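Local coordinates for protein CDA peptide synthetase I (Streptomyces coelicolor, PDB 5DU9) that is the condensation domain of a multidomain peptide synthetase and has the two-lobed fold of the CoA-dependent acyltransferase clan, at residues V8-T13 against P75-C80; A52-V57 against T99-R104; Y152-H157 against L168-L173; A189-T194 against I304-V309. The protein carries 1 engineered substitution. All blocks are in the same frame, centred on the assembly; numbering follows the deposited sequence.

Contact 1: residues V8-T13 against P75-C80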
loop_
_atom_site.group_PDB
_atom_site.type_symbol
_atom_site.label_atom_id
_atom_site.label_comp_id
_atom_site.label_asym_id
_atom_site.label_seq_id
_atom_site.Cartn_x
_atom_site.Cartn_y
_atom_site.Cartn_z
ATOM N N VAL A 8 -14.027 -26.670 -1.858
ATOM C CA VAL A 8 -12.585 -26.608 -1.663
ATOM C C VAL A 8 -12.243 -25.576 -0.597
ATOM O O VAL A 8 -12.743 -24.449 -0.626
ATOM C CB VAL A 8 -11.845 -26.259 -2.973
ATOM C CG1 VAL A 8 -10.343 -26.119 -2.731
ATOM C CG2 VAL A 8 -12.113 -27.317 -4.028
ATOM N N ARG A 9 -11.394 -25.976 0.343
ATOM C CA ARG A 9 -10.924 -25.085 1.395
ATOM C C ARG A 9 -9.515 -24.599 1.079
ATOM O O ARG A 9 -8.544 -25.344 1.210
ATOM C CB ARG A 9 -10.959 -25.793 2.746
ATOM C CG ARG A 9 -12.358 -26.214 3.147
ATOM C CD ARG A 9 -12.400 -26.792 4.542
ATOM N NE ARG A 9 -13.769 -27.109 4.940
ATOM C CZ ARG A 9 -14.118 -27.548 6.143
ATOM N NH1 ARG A 9 -13.200 -27.733 7.083
ATOM N NH2 ARG A 9 -15.391 -27.805 6.406
ATOM N N HIS A 10 -9.418 -23.342 0.659
ATOM C CA HIS A 10 -8.150 -22.773 0.223
ATOM C C HIS A 10 -7.353 -22.223 1.398
ATOM O O HIS A 10 -7.904 -21.582 2.289
ATOM C CB HIS A 10 -8.396 -21.668 -0.805
ATOM C CG HIS A 10 -9.044 -22.150 -2.066
ATOM N ND1 HIS A 10 -8.334 -22.738 -3.090
ATOM C CD2 HIS A 10 -10.336 -22.127 -2.472
ATOM C CE1 HIS A 10 -9.159 -23.061 -4.069
ATOM N NE2 HIS A 10 -10.381 -22.702 -3.718
ATOM N N GLY A 11 -6.050 -22.480 1.395
ATOM C CA GLY A 11 -5.181 -21.967 2.436
ATOM C C GLY A 11 -4.984 -20.473 2.291
ATOM O O GLY A 11 -4.994 -19.944 1.179
ATOM N N LEU A 12 -4.826 -19.790 3.419
ATOM C CA LEU A 12 -4.523 -18.363 3.423
ATOM C C LEU A 12 -3.034 -18.132 3.245
ATOM O O LEU A 12 -2.217 -18.951 3.669
ATOM C CB LEU A 12 -4.974 -17.708 4.730
ATOM C CG LEU A 12 -6.428 -17.264 4.857
ATOM C CD1 LEU A 12 -7.365 -18.460 4.772
ATOM C CD2 LEU A 12 -6.621 -16.516 6.168
ATOM N N THR A 13 -2.683 -17.011 2.625
ATOM C CA THR A 13 -1.298 -16.568 2.609
ATOM C C THR A 13 -0.924 -16.118 4.012
ATOM O O THR A 13 -1.796 -15.919 4.854
ATOM C CB THR A 13 -1.071 -15.403 1.650
ATOM O OG1 THR A 13 -1.776 -14.259 2.143
ATOM C CG2 THR A 13 -1.563 -15.747 0.245
ATOM N N PRO A 75 -8.913 -20.580 10.081
ATOM C CA PRO A 75 -9.509 -19.949 8.898
ATOM C C PRO A 75 -9.163 -20.637 7.580
ATOM O O PRO A 75 -8.091 -21.232 7.454
ATOM C CB PRO A 75 -8.915 -18.541 8.923
ATOM C CG PRO A 75 -7.594 -18.720 9.574
ATOM C CD PRO A 75 -7.798 -19.779 10.620
ATOM N N TYR A 76 -10.076 -20.558 6.619
ATOM C CA TYR A 76 -9.789 -20.949 5.247
ATOM C C TYR A 76 -10.543 -20.026 4.300
ATOM O O TYR A 76 -11.459 -19.314 4.713
ATOM C CB TYR A 76 -10.152 -22.417 4.991
ATOM C CG TYR A 76 -11.624 -22.771 5.088
ATOM C CD1 TYR A 76 -12.465 -22.646 3.988
ATOM C CD2 TYR A 76 -12.163 -23.269 6.267
ATOM C CE1 TYR A 76 -13.807 -22.989 4.067
ATOM C CE2 TYR A 76 -13.504 -23.618 6.354
ATOM C CZ TYR A 76 -14.320 -23.472 5.253
ATOM O OH TYR A 76 -15.652 -23.818 5.334
ATOM N N ARG A 77 -10.135 -20.027 3.035
ATOM C CA ARG A 77 -10.760 -19.192 2.021
ATOM C C ARG A 77 -11.645 -20.038 1.110
ATOM O O ARG A 77 -11.250 -21.120 0.681
ATOM C CB ARG A 77 -9.692 -18.458 1.204
ATOM C CG ARG A 77 -10.250 -17.544 0.127
ATOM C CD ARG A 77 -9.138 -16.815 -0.610
ATOM N NE ARG A 77 -8.248 -17.740 -1.309
ATOM C CZ ARG A 77 -8.538 -18.331 -2.463
ATOM N NH1 ARG A 77 -9.706 -18.114 -3.057
ATOM N NH2 ARG A 77 -7.662 -19.155 -3.022
ATOM N N ALA A 78 -12.845 -19.532 0.831
ATOM C CA ALA A 78 -13.800 -20.205 -0.041
ATOM C C ALA A 78 -14.084 -19.355 -1.275
ATOM O O ALA A 78 -14.309 -18.151 -1.170
ATOM C CB ALA A 78 -15.087 -20.498 0.710
ATOM N N TYR A 79 -14.075 -19.997 -2.440
ATOM C CA TYR A 79 -14.266 -19.320 -3.720
ATOM C C TYR A 79 -15.737 -19.328 -4.132
ATOM O O TYR A 79 -16.363 -20.386 -4.195
ATOM C CB TYR A 79 -13.395 -19.992 -4.788
ATOM C CG TYR A 79 -13.622 -19.521 -6.209
ATOM C CD1 TYR A 79 -13.574 -18.172 -6.538
ATOM C CD2 TYR A 79 -13.852 -20.435 -7.228
ATOM C CE1 TYR A 79 -13.767 -17.747 -7.838
ATOM C CE2 TYR A 79 -14.046 -20.021 -8.529
ATOM C CZ TYR A 79 -14.001 -18.677 -8.831
ATOM O OH TYR A 79 -14.194 -18.267 -10.130
ATOM N N CYS A 80 -16.272 -18.142 -4.411
ATOM C CA CYS A 80 -17.688 -17.967 -4.731
ATOM C C CYS A 80 -17.888 -17.132 -5.995
ATOM O O CYS A 80 -18.011 -15.913 -5.914
ATOM C CB CYS A 80 -18.412 -17.296 -3.564
ATOM S SG CYS A 80 -18.292 -18.176 -1.994
HETATM O O HOH W 1 -13.562 -22.854 -2.586
HETATM O O HOH W 2 -5.329 -20.415 -1.670
HETATM O O HOH W 3 -5.818 -17.471 0.020
HETATM O O HOH W 4 -5.510 -21.304 5.761
#
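H10 and R77 pair through backbone and side chain alike. H10 N donates to R77 O at 2.9 Å and R77 N returns a nearly straight bond to H10 O (2.8 Å, 175°). Above this pair the R77 guanidinium lies almost flat on the imidazole, with planes 17° apart and NH2 3.4 Å from H10 CG; V8 CG1 takes the opposite face of the ring. A bend at chi3 (62°) folds the otherwise extended R77 chain back over H10. The extended R9 chain runs over one face of the Y76 ring, CG 3.7 Å from the centroid and close to the ring normal, with the guanidinium nearly parallel to the ring beyond it, while L12 CD1 rests 3.5 Å from Y76 CA. The geometry is that of a single antiparallel bridge, a hydrogen-bonded pair by which the loop preceding helix 14-24 is fastened to strand 75-79 of the small two-stranded sheet. Water extends it: one molecule links V8 O to Y79 N, another L12 N to P75 O, and two more accept from R77 NE and NH2 beside G11 O. Farther out, R77 NH1 forms a salt bridge with E61 and a hydrogen bond with S65 OG, and H10 ND1 bonds to D195 at the start of helix 194-205, which fixes the rotation of both stacked groups.

Contact 2: residues A52-V57 against T99-R104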
loop_
_atom_site.group_PDB
_atom_site.type_symbol
_atom_site.label_atom_id
_atom_site.label_comp_id
_atom_site.label_asym_id
_atom_site.label_seq_id
_atom_site.Cartn_x
_atom_site.Cartn_y
_atom_site.Cartn_z
ATOM N N ALA A 52 -18.082 -4.261 -17.431
ATOM C CA ALA A 52 -16.653 -4.551 -17.358
ATOM C C ALA A 52 -16.241 -4.964 -15.948
ATOM O O ALA A 52 -15.389 -5.839 -15.775
ATOM C CB ALA A 52 -15.846 -3.345 -17.806
ATOM N N LEU A 53 -16.836 -4.332 -14.942
ATOM C CA LEU A 53 -16.533 -4.684 -13.560
ATOM C C LEU A 53 -16.954 -6.120 -13.283
ATOM O O LEU A 53 -16.232 -6.874 -12.635
ATOM C CB LEU A 53 -17.229 -3.738 -12.575
ATOM C CG LEU A 53 -16.974 -4.062 -11.094
ATOM C CD1 LEU A 53 -15.488 -4.011 -10.767
ATOM C CD2 LEU A 53 -17.746 -3.134 -10.174
ATOM N N ARG A 54 -18.125 -6.495 -13.784
ATOM C CA ARG A 54 -18.649 -7.833 -13.550
ATOM C C ARG A 54 -17.714 -8.883 -14.138
ATOM O O ARG A 54 -17.400 -9.876 -13.481
ATOM C CB ARG A 54 -20.055 -7.974 -14.136
ATOM C CG ARG A 54 -20.768 -9.237 -13.680
ATOM C CD ARG A 54 -22.258 -9.191 -13.975
ATOM N NE ARG A 54 -22.920 -10.435 -13.590
ATOM C CZ ARG A 54 -23.388 -10.701 -12.372
ATOM N NH1 ARG A 54 -23.279 -9.810 -11.394
ATOM N NH2 ARG A 54 -23.971 -11.867 -12.130
ATOM N N LEU A 55 -17.258 -8.651 -15.365
ATOM C CA LEU A 55 -16.331 -9.567 -16.026
ATOM C C LEU A 55 -14.998 -9.611 -15.292
ATOM O O LEU A 55 -14.384 -10.669 -15.160
ATOM C CB LEU A 55 -16.106 -9.151 -17.479
ATOM C CG LEU A 55 -17.305 -9.259 -18.421
ATOM C CD1 LEU A 55 -16.985 -8.599 -19.754
ATOM C CD2 LEU A 55 -17.698 -10.711 -18.627
ATOM N N THR A 56 -14.553 -8.454 -14.818
ATOM C CA THR A 56 -13.270 -8.355 -14.141
ATOM C C THR A 56 -13.306 -9.107 -12.819
ATOM O O THR A 56 -12.409 -9.896 -12.521
ATOM C CB THR A 56 -12.882 -6.887 -13.889
ATOM O OG1 THR A 56 -12.706 -6.220 -15.147
ATOM C CG2 THR A 56 -11.587 -6.795 -13.094
ATOM N N VAL A 57 -14.340 -8.856 -12.022
ATOM C CA VAL A 57 -14.479 -9.529 -10.739
ATOM C C VAL A 57 -14.567 -11.040 -10.953
ATOM O O VAL A 57 -13.881 -11.806 -10.281
ATOM C CB VAL A 57 -15.717 -9.020 -9.964
ATOM C CG1 VAL A 57 -15.999 -9.888 -8.741
ATOM C CG2 VAL A 57 -15.505 -7.577 -9.534
ATOM N N THR A 99 -20.918 -14.158 -5.332
ATOM C CA THR A 99 -20.298 -12.862 -5.106
ATOM C C THR A 99 -21.150 -11.798 -5.788
ATOM O O THR A 99 -21.377 -11.872 -6.996
ATOM C CB THR A 99 -18.862 -12.804 -5.649
ATOM O OG1 THR A 99 -18.024 -13.658 -4.866
ATOM C CG2 THR A 99 -18.309 -11.375 -5.590
ATOM N N PRO A 100 -21.634 -10.809 -5.021
ATOM C CA PRO A 100 -22.351 -9.710 -5.670
ATOM C C PRO A 100 -21.388 -8.746 -6.348
ATOM O O PRO A 100 -20.257 -8.584 -5.888
ATOM C CB PRO A 100 -23.084 -9.036 -4.511
ATOM C CG PRO A 100 -22.223 -9.296 -3.332
ATOM C CD PRO A 100 -21.590 -10.645 -3.558
ATOM N N VAL A 101 -21.829 -8.128 -7.436
ATOM C CA VAL A 101 -21.027 -7.122 -8.114
ATOM C C VAL A 101 -21.868 -5.882 -8.363
ATOM O O VAL A 101 -22.936 -5.948 -8.975
ATOM C CB VAL A 101 -20.462 -7.630 -9.446
ATOM C CG1 VAL A 101 -19.493 -6.605 -10.019
ATOM C CG2 VAL A 101 -19.767 -8.975 -9.251
ATOM N N LEU A 102 -21.368 -4.753 -7.877
ATOM C CA LEU A 102 -22.067 -3.485 -7.987
ATOM C C LEU A 102 -21.086 -2.357 -8.252
ATOM O O LEU A 102 -20.137 -2.155 -7.489
ATOM C CB LEU A 102 -22.858 -3.202 -6.708
ATOM C CG LEU A 102 -23.521 -1.825 -6.605
ATOM C CD1 LEU A 102 -24.642 -1.694 -7.625
ATOM C CD2 LEU A 102 -24.034 -1.588 -5.193
ATOM N N LEU A 103 -21.317 -1.633 -9.341
ATOM C CA LEU A 103 -20.614 -0.385 -9.592
ATOM C C LEU A 103 -21.588 0.767 -9.409
ATOM O O LEU A 103 -22.499 0.966 -10.219
ATOM C CB LEU A 103 -20.011 -0.352 -10.997
ATOM C CG LEU A 103 -19.319 0.969 -11.357
ATOM C CD1 LEU A 103 -18.128 1.223 -10.451
ATOM C CD2 LEU A 103 -18.898 0.969 -12.814
ATOM N N ARG A 104 -21.408 1.517 -8.331
ATOM C CA ARG A 104 -22.247 2.677 -8.087
ATOM C C ARG A 104 -21.874 3.790 -9.056
ATOM O O ARG A 104 -20.708 3.936 -9.422
ATOM C CB ARG A 104 -22.101 3.170 -6.648
ATOM C CG ARG A 104 -22.491 2.163 -5.581
ATOM C CD ARG A 104 -22.429 2.807 -4.205
ATOM N NE ARG A 104 -22.624 1.847 -3.120
ATOM C CZ ARG A 104 -23.800 1.534 -2.585
ATOM N NH1 ARG A 104 -24.917 2.092 -3.032
ATOM N NH2 ARG A 104 -23.864 0.651 -1.597
HETATM O O HOH W 5 -23.266 -11.841 -8.713
#
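The guanidinium of R54 reaches V101 obliquely, NH1 4.1 Å from V101 CB, after an extended chain has carried it out from the helix. A water bound by T99 O at 2.6 Å also accepts a weak bond from this NH1, and R54 NH2 makes another weak bond to A83 O. Apolar packing carries the rest. V101 wedges between side chains one helical turn apart: its CG1 sits 3.7 Å from L53 CG and 3.8 Å from R54 CA, and its CG2 meets V57 CG1 tip to tip at 3.9 Å. L53 CD2 passes on to L103 CB, also at 3.7 Å, while V57 CG1 touches T99 CG2. With CG anti to the backbone N (chi1 179°), L53 sends its branches toward the sheet, where Y152 and H140 adjoin it. This is helix-to-sheet-edge packing: helix 46-58 lies against the chain entering strand 103-107, an outermost strand of the six-stranded mixed sheet in the condensation-domain fold.

Contact 3: residues Y152-H157 against L168-L173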
loop_
_atom_site.group_PDB
_atom_site.type_symbol
_atom_site.label_atom_id
_atom_site.label_comp_id
_atom_site.label_asym_id
_atom_site.label_seq_id
_atom_site.Cartn_x
_atom_site.Cartn_y
_atom_site.Cartn_z
ATOM N N TYR A 152 -12.781 6.849 -10.070
ATOM C CA TYR A 152 -13.148 5.470 -9.766
ATOM C C TYR A 152 -12.581 5.091 -8.413
ATOM O O TYR A 152 -11.366 5.088 -8.236
ATOM C CB TYR A 152 -12.630 4.500 -10.833
ATOM C CG TYR A 152 -13.179 3.099 -10.665
ATOM C CD1 TYR A 152 -12.713 2.258 -9.659
ATOM C CD2 TYR A 152 -14.180 2.624 -11.501
ATOM C CE1 TYR A 152 -13.226 0.985 -9.496
ATOM C CE2 TYR A 152 -14.692 1.352 -11.349
ATOM C CZ TYR A 152 -14.212 0.538 -10.344
ATOM O OH TYR A 152 -14.729 -0.727 -10.188
ATOM N N TYR A 153 -13.463 4.761 -7.472
ATOM C CA TYR A 153 -13.060 4.352 -6.130
ATOM C C TYR A 153 -13.079 2.843 -5.975
ATOM O O TYR A 153 -14.080 2.189 -6.257
ATOM C CB TYR A 153 -13.979 4.986 -5.084
ATOM C CG TYR A 153 -13.897 4.365 -3.699
ATOM C CD1 TYR A 153 -12.771 4.527 -2.901
ATOM C CD2 TYR A 153 -14.964 3.644 -3.180
ATOM C CE1 TYR A 153 -12.705 3.974 -1.633
ATOM C CE2 TYR A 153 -14.907 3.088 -1.912
ATOM C CZ TYR A 153 -13.779 3.261 -1.141
ATOM O OH TYR A 153 -13.732 2.708 0.122
ATOM N N LEU A 154 -11.954 2.311 -5.512
ATOM C CA LEU A 154 -11.821 0.902 -5.177
ATOM C C LEU A 154 -11.600 0.767 -3.680
ATOM O O LEU A 154 -10.515 1.060 -3.173
ATOM C CB LEU A 154 -10.660 0.266 -5.945
ATOM C CG LEU A 154 -10.289 -1.167 -5.545
ATOM C CD1 LEU A 154 -11.428 -2.129 -5.824
ATOM C CD2 LEU A 154 -9.022 -1.609 -6.263
ATOM N N GLY A 155 -12.646 0.340 -2.979
ATOM C CA GLY A 155 -12.564 0.067 -1.558
ATOM C C GLY A 155 -12.479 -1.430 -1.380
ATOM O O GLY A 155 -13.170 -2.176 -2.068
ATOM N N VAL A 156 -11.627 -1.875 -0.465
ATOM C CA VAL A 156 -11.453 -3.300 -0.240
ATOM C C VAL A 156 -11.265 -3.593 1.231
ATOM O O VAL A 156 -11.013 -2.691 2.034
ATOM C CB VAL A 156 -10.233 -3.861 -1.010
ATOM C CG1 VAL A 156 -10.388 -3.646 -2.511
ATOM C CG2 VAL A 156 -8.929 -3.230 -0.509
ATOM N N HIS A 157 -11.409 -4.865 1.576
ATOM C CA HIS A 157 -10.863 -5.366 2.820
ATOM C C HIS A 157 -9.430 -5.763 2.526
ATOM O O HIS A 157 -9.165 -6.408 1.517
ATOM C CB HIS A 157 -11.652 -6.553 3.356
ATOM C CG HIS A 157 -11.374 -6.840 4.795
ATOM N ND1 HIS A 157 -10.152 -7.299 5.238
ATOM C CD2 HIS A 157 -12.152 -6.710 5.895
ATOM C CE1 HIS A 157 -10.193 -7.449 6.551
ATOM N NE2 HIS A 157 -11.393 -7.094 6.974
ATOM N N LEU A 168 -3.134 -4.397 -10.501
ATOM C CA LEU A 168 -3.543 -5.510 -11.356
ATOM C C LEU A 168 -5.019 -5.385 -11.712
ATOM O O LEU A 168 -5.421 -5.618 -12.856
ATOM C CB LEU A 168 -3.285 -6.856 -10.679
ATOM C CG LEU A 168 -1.830 -7.297 -10.510
ATOM C CD1 LEU A 168 -1.773 -8.555 -9.658
ATOM C CD2 LEU A 168 -1.161 -7.537 -11.853
ATOM N N PHE A 169 -5.821 -5.010 -10.722
ATOM C CA PHE A 169 -7.252 -4.836 -10.926
ATOM C C PHE A 169 -7.556 -3.733 -11.936
ATOM O O PHE A 169 -8.314 -3.944 -12.885
ATOM C CB PHE A 169 -7.950 -4.516 -9.604
ATOM C CG PHE A 169 -9.360 -4.031 -9.778
ATOM C CD1 PHE A 169 -10.391 -4.930 -9.972
ATOM C CD2 PHE A 169 -9.649 -2.677 -9.772
ATOM C CE1 PHE A 169 -11.689 -4.488 -10.148
ATOM C CE2 PHE A 169 -10.946 -2.228 -9.946
ATOM C CZ PHE A 169 -11.966 -3.135 -10.133
ATOM N N TYR A 170 -6.972 -2.556 -11.729
ATOM C CA TYR A 170 -7.274 -1.399 -12.570
ATOM C C TYR A 170 -6.919 -1.662 -14.031
ATOM O O TYR A 170 -7.678 -1.316 -14.935
ATOM C CB TYR A 170 -6.519 -0.163 -12.082
ATOM C CG TYR A 170 -7.051 0.484 -10.826
ATOM C CD1 TYR A 170 -8.409 0.712 -10.648
ATOM C CD2 TYR A 170 -6.183 0.892 -9.825
ATOM C CE1 TYR A 170 -8.887 1.319 -9.499
ATOM C CE2 TYR A 170 -6.645 1.499 -8.682
ATOM C CZ TYR A 170 -8.000 1.715 -8.523
ATOM O OH TYR A 170 -8.462 2.318 -7.376
ATOM N N GLU A 171 -5.758 -2.270 -14.258
ATOM C CA GLU A 171 -5.317 -2.568 -15.614
ATOM C C GLU A 171 -6.279 -3.527 -16.305
ATOM O O GLU A 171 -6.606 -3.347 -17.476
ATOM C CB GLU A 171 -3.904 -3.159 -15.612
ATOM C CG GLU A 171 -2.811 -2.158 -15.270
ATOM C CD GLU A 171 -1.448 -2.553 -15.807
ATOM O OE1 GLU A 171 -1.259 -3.738 -16.156
ATOM O OE2 GLU A 171 -0.562 -1.675 -15.878
ATOM N N ARG A 172 -6.730 -4.545 -15.581
ATOM C CA ARG A 172 -7.657 -5.520 -16.150
ATOM C C ARG A 172 -9.010 -4.872 -16.440
ATOM O O ARG A 172 -9.615 -5.114 -17.488
ATOM C CB ARG A 172 -7.833 -6.716 -15.210
ATOM C CG ARG A 172 -8.892 -7.717 -15.654
ATOM C CD ARG A 172 -8.619 -8.253 -17.051
ATOM N NE ARG A 172 -9.606 -9.249 -17.459
ATOM C CZ ARG A 172 -9.742 -9.704 -18.701
ATOM N NH1 ARG A 172 -8.960 -9.251 -19.671
ATOM N NH2 ARG A 172 -10.671 -10.609 -18.977
ATOM N N LEU A 173 -9.479 -4.054 -15.503
ATOM C CA LEU A 173 -10.749 -3.354 -15.662
ATOM C C LEU A 173 -10.750 -2.525 -16.936
ATOM O O LEU A 173 -11.698 -2.574 -17.723
ATOM C CB LEU A 173 -11.022 -2.452 -14.458
ATOM C CG LEU A 173 -12.321 -1.645 -14.513
ATOM C CD1 LEU A 173 -13.524 -2.563 -14.387
ATOM C CD2 LEU A 173 -12.342 -0.581 -13.428
#
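Strand 149-157 and helix 163-182 are consecutive elements of the condensation-domain fold, and the HHxxxDG signature of the family begins at the strand's end with H157 and H158. The helix returns across the sheet with its segment axis 11.2 Å from that of the strand, the directions 136° apart. Y152 and L154, on the face of the strand turned to the helix, meet F169, Y170 and L173. L173 comes at Y152 from the opposite direction and sets CD2 over one face of the phenol, 4.0 Å from the centroid. At the edge of the F169 ring lies Y152 CE1, 4.0 Å from F169 CE2, the two side chains crossing at about a right angle; L154 CD1 lies over one F169 face and L154 CD2 approaches F169 CD2 to 3.7 Å. Y170 CG is anti to its carbonyl carbon (chi1 -75°), which swings the ring round to the strand: Y152 CD1 then lies at its edge, 3.9 Å from CE1, and the hydroxyl OH passes 3.3 Å from L154 CB. All five residues are buried, and their mutual contacts are van der Waals and CH-pi. The two phenol oxygens find their hydrogen bonds beyond the interface, Y152 OH with H140 ND1 and Y170 OH with S36 OG on neighbouring strands, so these rings are tethered at their polar ends while their carbon surfaces fill the layer between sheet and helix.

Contact 4: residues A189-T194 against I304-V309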
loop_
_atom_site.group_PDB
_atom_site.type_symbol
_atom_site.label_atom_id
_atom_site.label_comp_id
_atom_site.label_asym_id
_atom_site.label_seq_id
_atom_site.Cartn_x
_atom_site.Cartn_y
_atom_site.Cartn_z
ATOM N N ALA A 189 -8.300 -13.056 -19.368
ATOM C CA ALA A 189 -7.558 -12.589 -18.206
ATOM C C ALA A 189 -6.249 -13.361 -18.108
ATOM O O ALA A 189 -6.161 -14.505 -18.559
ATOM C CB ALA A 189 -8.377 -12.756 -16.939
ATOM N N ALA A 190 -5.235 -12.727 -17.530
ATOM C CA ALA A 190 -3.926 -13.348 -17.373
ATOM C C ALA A 190 -3.453 -13.225 -15.936
ATOM O O ALA A 190 -2.429 -12.599 -15.659
ATOM C CB ALA A 190 -2.921 -12.714 -18.318
ATOM N N PHE A 191 -4.216 -13.813 -15.020
ATOM C CA PHE A 191 -3.846 -13.816 -13.608
ATOM C C PHE A 191 -3.263 -15.172 -13.220
ATOM O O PHE A 191 -3.452 -16.169 -13.925
ATOM C CB PHE A 191 -5.056 -13.488 -12.728
ATOM C CG PHE A 191 -5.520 -12.055 -12.828
ATOM C CD1 PHE A 191 -4.613 -11.017 -12.950
ATOM C CD2 PHE A 191 -6.872 -11.753 -12.791
ATOM C CE1 PHE A 191 -5.045 -9.704 -13.036
ATOM C CE2 PHE A 191 -7.307 -10.447 -12.878
ATOM C CZ PHE A 191 -6.393 -9.422 -12.999
ATOM N N GLY A 192 -2.551 -15.194 -12.098
ATOM C CA GLY A 192 -1.954 -16.413 -11.586
ATOM C C GLY A 192 -2.834 -17.117 -10.571
ATOM O O GLY A 192 -3.980 -16.723 -10.342
ATOM N N ASP A 193 -2.285 -18.161 -9.956
ATOM C CA ASP A 193 -3.044 -19.032 -9.065
ATOM C C ASP A 193 -2.628 -18.868 -7.609
ATOM O O ASP A 193 -1.452 -18.977 -7.267
ATOM C CB ASP A 193 -2.872 -20.492 -9.486
ATOM C CG ASP A 193 -3.638 -21.441 -8.597
ATOM O OD1 ASP A 193 -4.872 -21.535 -8.755
ATOM O OD2 ASP A 193 -3.010 -22.085 -7.734
ATOM N N THR A 194 -3.611 -18.626 -6.750
ATOM C CA THR A 194 -3.350 -18.372 -5.339
ATOM C C THR A 194 -2.853 -19.629 -4.625
ATOM O O THR A 194 -1.943 -19.554 -3.804
ATOM C CB THR A 194 -4.608 -17.846 -4.626
ATOM O OG1 THR A 194 -5.049 -16.640 -5.264
ATOM C CG2 THR A 194 -4.321 -17.554 -3.159
ATOM N N ILE A 304 1.568 -11.992 -10.618
ATOM C CA ILE A 304 0.325 -11.655 -11.322
ATOM C C ILE A 304 -0.914 -12.288 -10.689
ATOM O O ILE A 304 -1.930 -12.461 -11.352
ATOM C CB ILE A 304 0.395 -12.074 -12.806
ATOM C CG1 ILE A 304 0.644 -13.581 -12.938
ATOM C CG2 ILE A 304 1.488 -11.287 -13.515
ATOM C CD1 ILE A 304 0.396 -14.129 -14.332
ATOM N N THR A 305 -0.834 -12.613 -9.401
ATOM C CA THR A 305 -1.973 -13.180 -8.682
ATOM C C THR A 305 -2.589 -12.140 -7.747
ATOM O O THR A 305 -2.018 -11.841 -6.704
ATOM C CB THR A 305 -1.561 -14.421 -7.866
ATOM O OG1 THR A 305 -1.008 -15.409 -8.746
ATOM C CG2 THR A 305 -2.759 -15.022 -7.142
ATOM N N PRO A 306 -3.757 -11.584 -8.116
ATOM C CA PRO A 306 -4.387 -10.636 -7.193
ATOM C C PRO A 306 -4.662 -11.276 -5.838
ATOM O O PRO A 306 -5.121 -12.414 -5.767
ATOM C CB PRO A 306 -5.684 -10.252 -7.909
ATOM C CG PRO A 306 -5.396 -10.497 -9.356
ATOM C CD PRO A 306 -4.507 -11.704 -9.378
ATOM N N GLY A 307 -4.362 -10.551 -4.769
ATOM C CA GLY A 307 -4.486 -11.108 -3.441
ATOM C C GLY A 307 -3.861 -10.196 -2.411
ATOM O O GLY A 307 -3.717 -8.996 -2.632
ATOM N N MET A 308 -3.512 -10.784 -1.273
ATOM C CA MET A 308 -2.879 -10.077 -0.176
ATOM C C MET A 308 -1.707 -10.918 0.307
ATOM O O MET A 308 -1.908 -11.948 0.950
ATOM C CB MET A 308 -3.888 -9.827 0.949
ATOM C CG MET A 308 -3.281 -9.461 2.292
ATOM S SD MET A 308 -2.074 -8.131 2.187
ATOM C CE MET A 308 -2.013 -7.595 3.899
ATOM N N VAL A 309 -0.489 -10.497 -0.032
ATOM C CA VAL A 309 0.712 -11.239 0.358
ATOM C C VAL A 309 1.825 -10.335 0.863
ATOM O O VAL A 309 2.890 -10.816 1.233
ATOM C CB VAL A 309 1.280 -12.078 -0.816
ATOM C CG1 VAL A 309 0.455 -13.328 -1.020
ATOM C CG2 VAL A 309 1.349 -11.256 -2.088
HETATM O O HOH W 6 -5.187 -14.325 -3.866
#
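G192 and T305 bring two irregular chains together with their CA atoms 4.3 Å apart, and G192 N donates to I304 O at 2.9 Å from well above the carbonyl plane (58° out of it). The same oxygen receives a CA-H...O contact from F191 CA at 3.3 Å. In the condensation-domain fold this joins the loop before helix 194-205, whose N-cap is D193, to the loop running from helix 300-303 to strand 311-318; M308 on the latter lines the pocket of (2S)-2-amino-N-butyl-propanamide. P306 lies over the centre of the F191 ring, CG 3.6 Å from the centroid and 7° off the normal, a CH-pi contact. T305 fits closely over the glycine, OG1 3.2 Å from G192 CA, and that hydroxyl is hydrogen-bonded to N301 O, while T305 CG2 leans on T194 OG1 at 3.4 Å. One water completes the junction, donating to P306 O and bonded to T194 OG1, both at 2.7 Å.

In the fold
Contact 3 is the most buried, and apolar and aromatic surfaces do the work there. Contact 2 reaches the same six-stranded sheet at its edge, and the two merge where L53 and L103 pack on Y152; toward the surface it adds an arginine and water. Contact 1 sets a loop on a strand with two backbone bonds, four waters and a guanidinium-imidazole stack; contact 4, a loop on a loop, has one backbone bond, one water and a proline-on-ring CH-pi contact. They meet near the ligand pocket, where T13 OG1 bonds to M308 O. A hydrogen bond from T99 OG1 to C80 O ties contact 1 to contact 2, while F191 touches R172 between contacts 3 and 4.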